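Serpin48 (Tenebrio molitor, PDB 3OZQ) probably inhibits a serine protease of the insect immune response, SPE, with high specificity, as a member of the serpin family. Local coordinates at residues H183-S187 and Q198-Y203. Residues are numbered along the deposited sequence; the frame is centred on the assembly and turned at random.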
ATOM      1  N   HIS A 183      14.444  -4.747  26.337  1.00 55.36           N
ATOM      2  CA  HIS A 183      15.067  -5.915  25.728  1.00 55.22           C
ATOM      3  C   HIS A 183      15.486  -5.687  24.276  1.00 49.87           C
ATOM      4  O   HIS A 183      16.003  -6.582  23.613  1.00 49.87           O
ATOM      5  CB  HIS A 183      14.152  -7.130  25.869  1.00 53.91           C
ATOM      6  CG  HIS A 183      13.911  -7.523  27.294  1.00 62.70           C
ATOM      7  ND1 HIS A 183      12.754  -8.146  27.711  1.00 61.66           N
ATOM      8  CD2 HIS A 183      14.679  -7.377  28.399  1.00 55.35           C
ATOM      9  CE1 HIS A 183      12.821  -8.368  29.011  1.00 63.70           C
ATOM     10  NE2 HIS A 183      13.979  -7.908  29.453  1.00 61.20           N
ATOM     11  N   THR A 184      15.284  -4.472  23.794  1.00 48.64           N
ATOM     12  CA  THR A 184      15.727  -4.118  22.462  1.00 50.27           C
ATOM     13  C   THR A 184      17.242  -3.906  22.406  1.00 53.25           C
ATOM     14  O   THR A 184      17.805  -3.134  23.191  1.00 54.05           O
ATOM     15  CB  THR A 184      14.997  -2.860  21.965  1.00 47.88           C
ATOM     16  OG1 THR A 184      13.605  -3.169  21.806  1.00 43.50           O
ATOM     17  CG2 THR A 184      15.584  -2.394  20.670  1.00 41.67           C
ATOM     18  N   ARG A 185      17.896  -4.589  21.470  1.00 44.74           N
ATOM     19  CA  ARG A 185      19.348  -4.538  21.368  1.00 47.00           C
ATOM     20  C   ARG A 185      19.823  -4.720  19.934  1.00 51.36           C
ATOM     21  O   ARG A 185      19.069  -5.182  19.073  1.00 47.73           O
ATOM     22  CB  ARG A 185      19.976  -5.613  22.259  1.00 47.40           C
ATOM     23  CG  ARG A 185      19.413  -6.999  22.023  1.00 44.00           C
ATOM     24  CD  ARG A 185      20.147  -8.072  22.837  1.00 49.06           C
ATOM     25  NE  ARG A 185      20.502  -9.196  21.974  1.00 48.65           N
ATOM     26  CZ  ARG A 185      19.830 -10.341  21.909  1.00 47.45           C
ATOM     27  NH1 ARG A 185      18.777 -10.547  22.691  1.00 47.97           N
ATOM     28  NH2 ARG A 185      20.228 -11.295  21.077  1.00 48.64           N
ATOM     29  N   LYS A 186      21.074  -4.339  19.688  1.00 47.13           N
ATOM     30  CA  LYS A 186      21.734  -4.546  18.404  1.00 49.16           C
ATOM     31  C   LYS A 186      21.981  -6.034  18.207  1.00 50.53           C
ATOM     32  O   LYS A 186      22.552  -6.674  19.080  1.00 48.87           O
ATOM     33  CB  LYS A 186      23.092  -3.833  18.398  1.00 46.35           C
ATOM     34  CG  LYS A 186      23.030  -2.335  18.481  1.00 53.51           C
ATOM     35  CD  LYS A 186      22.468  -1.759  17.189  1.00 52.76           C
ATOM     36  CE  LYS A 186      22.758  -0.278  17.047  1.00 54.18           C
ATOM     37  NZ  LYS A 186      22.105   0.251  15.808  1.00 51.09           N
ATOM     38  N   SER A 187      21.574  -6.585  17.066  1.00 47.89           N
ATOM     39  CA  SER A 187      21.809  -8.008  16.787  1.00 49.16           C
ATOM     40  C   SER A 187      22.075  -8.270  15.306  1.00 50.89           C
ATOM     41  O   SER A 187      21.760  -7.436  14.453  1.00 48.31           O
ATOM     42  CB  SER A 187      20.623  -8.859  17.242  1.00 43.08           C
ATOM     43  OG  SER A 187      20.269  -8.593  18.586  1.00 46.15           O
ATOM     44  N   GLN A 198      24.786  -5.300  12.406  1.00 53.28           N
ATOM     45  CA  GLN A 198      24.184  -5.159  13.723  1.00 52.47           C
ATOM     46  C   GLN A 198      23.119  -4.070  13.680  1.00 53.31           C
ATOM     47  O   GLN A 198      23.414  -2.909  13.400  1.00 54.41           O
ATOM     48  CB  GLN A 198      25.250  -4.806  14.752  1.00 57.69           C
ATOM     49  CG  GLN A 198      26.323  -5.860  14.888  1.00 55.79           C
ATOM     50  CD  GLN A 198      25.993  -6.877  15.947  1.00 55.27           C
ATOM     51  OE1 GLN A 198      25.323  -7.867  15.680  1.00 56.91           O
ATOM     52  NE2 GLN A 198      26.476  -6.644  17.169  1.00 60.53           N
ATOM     53  N   VAL A 199      21.875  -4.444  13.945  1.00 51.53           N
ATOM     54  CA  VAL A 199      20.797  -3.466  13.920  1.00 49.54           C
ATOM     55  C   VAL A 199      19.909  -3.651  15.135  1.00 45.54           C
ATOM     56  O   VAL A 199      19.921  -4.698  15.757  1.00 47.00           O
ATOM     57  CB  VAL A 199      19.956  -3.577  12.632  1.00 46.59           C
ATOM     58  CG1 VAL A 199      20.845  -3.448  11.407  1.00 40.97           C
ATOM     59  CG2 VAL A 199      19.191  -4.893  12.606  1.00 40.07           C
ATOM     60  N   ASP A 200      19.142  -2.621  15.462  1.00 48.77           N
ATOM     61  CA  ASP A 200      18.237  -2.658  16.598  1.00 41.88           C
ATOM     62  C   ASP A 200      17.174  -3.728  16.386  1.00 46.74           C
ATOM     63  O   ASP A 200      16.487  -3.741  15.360  1.00 42.08           O
ATOM     64  CB  ASP A 200      17.597  -1.283  16.764  1.00 47.10           C
ATOM     65  CG  ASP A 200      18.630  -0.191  16.987  1.00 50.08           C
ATOM     66  OD1 ASP A 200      19.507  -0.390  17.855  1.00 53.05           O
ATOM     67  OD2 ASP A 200      18.588   0.848  16.284  1.00 60.22           O
ATOM     68  N   THR A 201      17.049  -4.626  17.359  1.00 38.24           N
ATOM     69  CA  THR A 201      16.140  -5.748  17.255  1.00 39.29           C
ATOM     70  C   THR A 201      15.311  -5.858  18.533  1.00 41.48           C
ATOM     71  O   THR A 201      15.829  -5.694  19.637  1.00 43.24           O
ATOM     72  CB  THR A 201      16.924  -7.048  16.965  1.00 40.72           C
ATOM     73  OG1 THR A 201      17.596  -6.922  15.701  1.00 38.88           O
ATOM     74  CG2 THR A 201      15.999  -8.253  16.927  1.00 38.52           C
ATOM     75  N   MET A 202      14.016  -6.112  18.368  1.00 41.22           N
ATOM     76  CA  MET A 202      13.070  -6.179  19.473  1.00 41.18           C
ATOM     77  C   MET A 202      12.726  -7.632  19.769  1.00 39.04           C
ATOM     78  O   MET A 202      12.726  -8.461  18.865  1.00 37.67           O
ATOM     79  CB  MET A 202      11.779  -5.426  19.121  1.00 40.90           C
ATOM     80  CG  MET A 202      11.970  -4.098  18.417  1.00 40.81           C
ATOM     81  SD  MET A 202      10.372  -3.304  18.074  1.00 42.91           S
ATOM     82  CE  MET A 202       9.676  -4.479  16.917  1.00 39.88           C
ATOM     83  N   TYR A 203      12.400  -7.931  21.024  1.00 40.98           N
ATOM     84  CA  TYR A 203      12.199  -9.313  21.445  1.00 37.13           C
ATOM     85  C   TYR A 203      10.917  -9.518  22.243  1.00 40.22           C
ATOM     86  O   TYR A 203      10.641  -8.796  23.195  1.00 45.31           O
ATOM     87  CB  TYR A 203      13.426  -9.819  22.241  1.00 42.10           C
ATOM     88  CG  TYR A 203      14.671  -9.926  21.395  1.00 38.93           C
ATOM     89  CD1 TYR A 203      15.028 -11.134  20.802  1.00 39.02           C
ATOM     90  CD2 TYR A 203      15.477  -8.816  21.166  1.00 36.60           C
ATOM     91  CE1 TYR A 203      16.153 -11.237  20.017  1.00 34.87           C
ATOM     92  CE2 TYR A 203      16.602  -8.909  20.377  1.00 39.41           C
ATOM     93  CZ  TYR A 203      16.932 -10.121  19.804  1.00 37.76           C
ATOM     94  OH  TYR A 203      18.039 -10.208  19.000  1.00 39.39           O
TER
HETATM   95  O   HOH W   1      12.042  -9.663  25.770  1.00 56.06           O
HETATM   96  O   HOH W   2      19.807  -0.094  13.923  1.00 49.65           O
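In the antiparallel beta hairpin of strands 185-190 and 196-205, at one end of the serpin body, Arg185 and Tyr203 stack on the face that Ser187 and Thr201 share. The guanidinium runs almost parallel to the phenol ring, planes 11° apart and centres 4.2 Å apart, with NH1 above the ring near its rim. Arg185 CG, set between backbone N and carbonyl carbon (chi1 52°), lies 3.8 Å from Tyr203 CE2. From the ring's edge, in its plane, Ser187 OG meets Tyr203 OH in a 2.8 Å hydrogen bond, which fixes the hydroxyl end. A leucine in place of Tyr203 would probably leave the guanidinium without its platform and Ser187 OG without this partner.

Beneath, Arg185 pairs with Thr201 through two backbone bonds, Thr201 N to Arg185 O at 2.7 Å, and Ser187 pairs likewise with Val199. On the other face Lys186 and Asp200 run alongside in a salt bridge whose NZ-OD1 hydrogen bond, at 3.4 Å, is weak, while one water joins NZ to Asp200 N. Backbone hydrogen bonds tie Asp200 to Lys270 and Met202 to Leu268 of strand 260-278; Thr184 OG1 hydrogen-bonds Glu323. Strand 185-190 is thus the edge strand, as in beta-sheet C of serpins.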